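Local structure of KauB (Pseudomonas aeruginosa PAO1, 6B4R) at residues F90-L95 with S127-A132. The protein probably oxidises a broad range of aldehydes, aminoaldehydes among them, to the corresponding acids with NAD(P)+ as the coenzyme. Residues are numbered along the deposited sequence; the frame is centred on the assembly and turned at random.
Sequences FADLLL and SLRWSA
A91 and R129 mark the closest backbone approach between 90-95 and 127-132, two helical segments that run nearly antiparallel at 166° with their axes 8.9 Å apart. Here the CA atoms of A91 and R129 are 5.5 Å apart. A91 brings only a methyl to this point, its CB packing 3.9 Å from R129 CB. The same methyl lies 4.1 Å from L128 CB. On the buried side L128 reaches across with one methyl. Its CD1 sits over a face of the F90 ring, displaced toward the rim, in a CH-pi contact 4.0 Å from the ring centroid, and the same methyl meets L94 CD2 at 3.7 Å. With CG anti to the backbone N (chi1 -171°), the F90 ring is carried to where L128 can cover it. The segments belong to helices 80-96 and 113-133, consistent with the N-terminal helices of the coenzyme-binding domain, a Rossmann-like alpha/beta unit in this family. L94 and L128 both touch C175 of helix 170-183, while F90 packs on A207 and A210 of helix 198-210. On the more exposed side R129 leaves its helix extended, then bends at chi3, which brings the guanidinium back over the neighbouring helix with A91 CB facing the centre of one of its faces. Its NH2 donates to D92 OD1 at 2.6 Å, a salt bridge with the N-H...O angle bent to 142°. OD1 lies close to the guanidinium plane and is met nearly along its C-O axis, yet the carboxylate and guanidinium planes are tilted against each other. L95 CD1 approaches the edge of the same group, 3.5 Å from R129 NH2.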
loop_
_atom_site.group_PDB
_atom_site.type_symbol
_atom_site.label_atom_id
_atom_site.label_comp_id
_atom_site.label_asym_id
_atom_site.label_seq_id
_atom_site.Cartn_x
_atom_site.Cartn_y
_atom_site.Cartn_z
ATOM N N PHE A 90 -5.753 -23.464 15.170
ATOM C CA PHE A 90 -7.186 -23.575 14.931
ATOM C C PHE A 90 -7.419 -24.167 13.543
ATOM O O PHE A 90 -8.264 -25.045 13.364
ATOM C CB PHE A 90 -7.842 -22.195 15.045
ATOM C CG PHE A 90 -9.349 -22.223 15.039
ATOM C CD1 PHE A 90 -10.045 -23.404 15.247
ATOM C CD2 PHE A 90 -10.070 -21.059 14.823
ATOM C CE1 PHE A 90 -11.428 -23.426 15.238
ATOM C CE2 PHE A 90 -11.455 -21.075 14.813
ATOM C CZ PHE A 90 -12.134 -22.261 15.021
ATOM N N ALA A 91 -6.653 -23.690 12.566
ATOM C CA ALA A 91 -6.755 -24.186 11.200
ATOM C C ALA A 91 -6.319 -25.645 11.113
ATOM O O ALA A 91 -6.938 -26.445 10.412
ATOM C CB ALA A 91 -5.925 -23.327 10.263
ATOM N N ASP A 92 -5.253 -25.984 11.835
ATOM C CA ASP A 92 -4.750 -27.354 11.873
ATOM C C ASP A 92 -5.747 -28.309 12.526
ATOM O O ASP A 92 -5.869 -29.462 12.115
ATOM C CB ASP A 92 -3.408 -27.421 12.603
ATOM C CG ASP A 92 -2.296 -26.711 11.852
ATOM O OD1 ASP A 92 -2.444 -26.493 10.629
ATOM O OD2 ASP A 92 -1.271 -26.376 12.483
ATOM N N LEU A 93 -6.455 -27.825 13.542
ATOM C CA LEU A 93 -7.453 -28.637 14.231
ATOM C C LEU A 93 -8.637 -28.982 13.327
ATOM O O LEU A 93 -9.212 -30.065 13.436
ATOM C CB LEU A 93 -7.932 -27.946 15.511
ATOM C CG LEU A 93 -6.988 -28.035 16.714
ATOM C CD1 LEU A 93 -7.580 -27.340 17.927
ATOM C CD2 LEU A 93 -6.664 -29.487 17.038
ATOM N N LEU A 94 -8.997 -28.060 12.439
ATOM C CA LEU A 94 -10.045 -28.322 11.456
ATOM C C LEU A 94 -9.623 -29.452 10.523
ATOM O O LEU A 94 -10.438 -30.286 10.125
ATOM C CB LEU A 94 -10.354 -27.064 10.643
ATOM C CG LEU A 94 -11.531 -26.204 11.107
ATOM C CD1 LEU A 94 -11.334 -25.721 12.534
ATOM C CD2 LEU A 94 -11.734 -25.029 10.165
ATOM N N LEU A 95 -8.341 -29.467 10.174
ATOM C CA LEU A 95 -7.792 -30.501 9.309
ATOM C C LEU A 95 -7.689 -31.840 10.035
ATOM O O LEU A 95 -7.865 -32.894 9.426
ATOM C CB LEU A 95 -6.420 -30.082 8.774
ATOM C CG LEU A 95 -6.422 -28.989 7.703
ATOM C CD1 LEU A 95 -5.012 -28.711 7.209
ATOM C CD2 LEU A 95 -7.329 -29.385 6.545
ATOM N N SER A 127 -8.674 -20.832 4.686
ATOM C CA SER A 127 -9.164 -19.473 4.887
ATOM C C SER A 127 -8.760 -18.931 6.254
ATOM O O SER A 127 -8.393 -17.761 6.384
ATOM C CB SER A 127 -10.684 -19.423 4.736
ATOM O OG SER A 127 -11.167 -18.115 4.978
ATOM N N LEU A 128 -8.839 -19.782 7.273
ATOM C CA LEU A 128 -8.398 -19.406 8.611
ATOM C C LEU A 128 -6.884 -19.236 8.631
ATOM O O LEU A 128 -6.364 -18.268 9.191
ATOM C CB LEU A 128 -8.811 -20.463 9.637
ATOM C CG LEU A 128 -10.300 -20.653 9.928
ATOM C CD1 LEU A 128 -10.488 -21.669 11.045
ATOM C CD2 LEU A 128 -10.952 -19.332 10.291
ATOM N N ARG A 129 -6.184 -20.182 8.013
ATOM C CA ARG A 129 -4.729 -20.158 7.964
ATOM C C ARG A 129 -4.209 -18.917 7.242
ATOM O O ARG A 129 -3.297 -18.249 7.728
ATOM C CB ARG A 129 -4.187 -21.429 7.300
ATOM C CG ARG A 129 -2.669 -21.496 7.243
ATOM C CD ARG A 129 -2.176 -22.787 6.601
ATOM N NE ARG A 129 -2.321 -23.933 7.494
ATOM C CZ ARG A 129 -3.264 -24.860 7.376
ATOM N NH1 ARG A 129 -4.150 -24.790 6.390
ATOM N NH2 ARG A 129 -3.317 -25.862 8.242
ATOM N N TRP A 130 -4.802 -18.610 6.090
ATOM C CA TRP A 130 -4.405 -17.455 5.286
ATOM C C TRP A 130 -4.589 -16.151 6.064
ATOM O O TRP A 130 -3.686 -15.313 6.113
ATOM C CB TRP A 130 -5.224 -17.415 3.993
ATOM C CG TRP A 130 -4.680 -16.510 2.924
ATOM C CD1 TRP A 130 -3.841 -16.860 1.905
ATOM C CD2 TRP A 130 -4.953 -15.111 2.754
ATOM N NE1 TRP A 130 -3.569 -15.768 1.117
ATOM C CE2 TRP A 130 -4.239 -14.681 1.617
ATOM C CE3 TRP A 130 -5.725 -14.179 3.457
ATOM C CZ2 TRP A 130 -4.275 -13.361 1.164
ATOM C CZ3 TRP A 130 -5.761 -12.870 3.006
ATOM C CH2 TRP A 130 -5.039 -12.472 1.871
ATOM N N SER A 131 -5.762 -15.989 6.671
ATOM C CA SER A 131 -6.066 -14.796 7.455
ATOM C C SER A 131 -5.126 -14.663 8.650
ATOM O O SER A 131 -4.796 -13.553 9.069
ATOM C CB SER A 131 -7.518 -14.819 7.937
ATOM O OG SER A 131 -8.417 -14.910 6.847
ATOM N N ALA A 132 -4.703 -15.800 9.192
ATOM C CA ALA A 132 -3.756 -15.821 10.301
ATOM C C ALA A 132 -2.377 -15.359 9.843
ATOM O O ALA A 132 -1.738 -14.536 10.497
ATOM C CB ALA A 132 -3.673 -17.220 10.899
#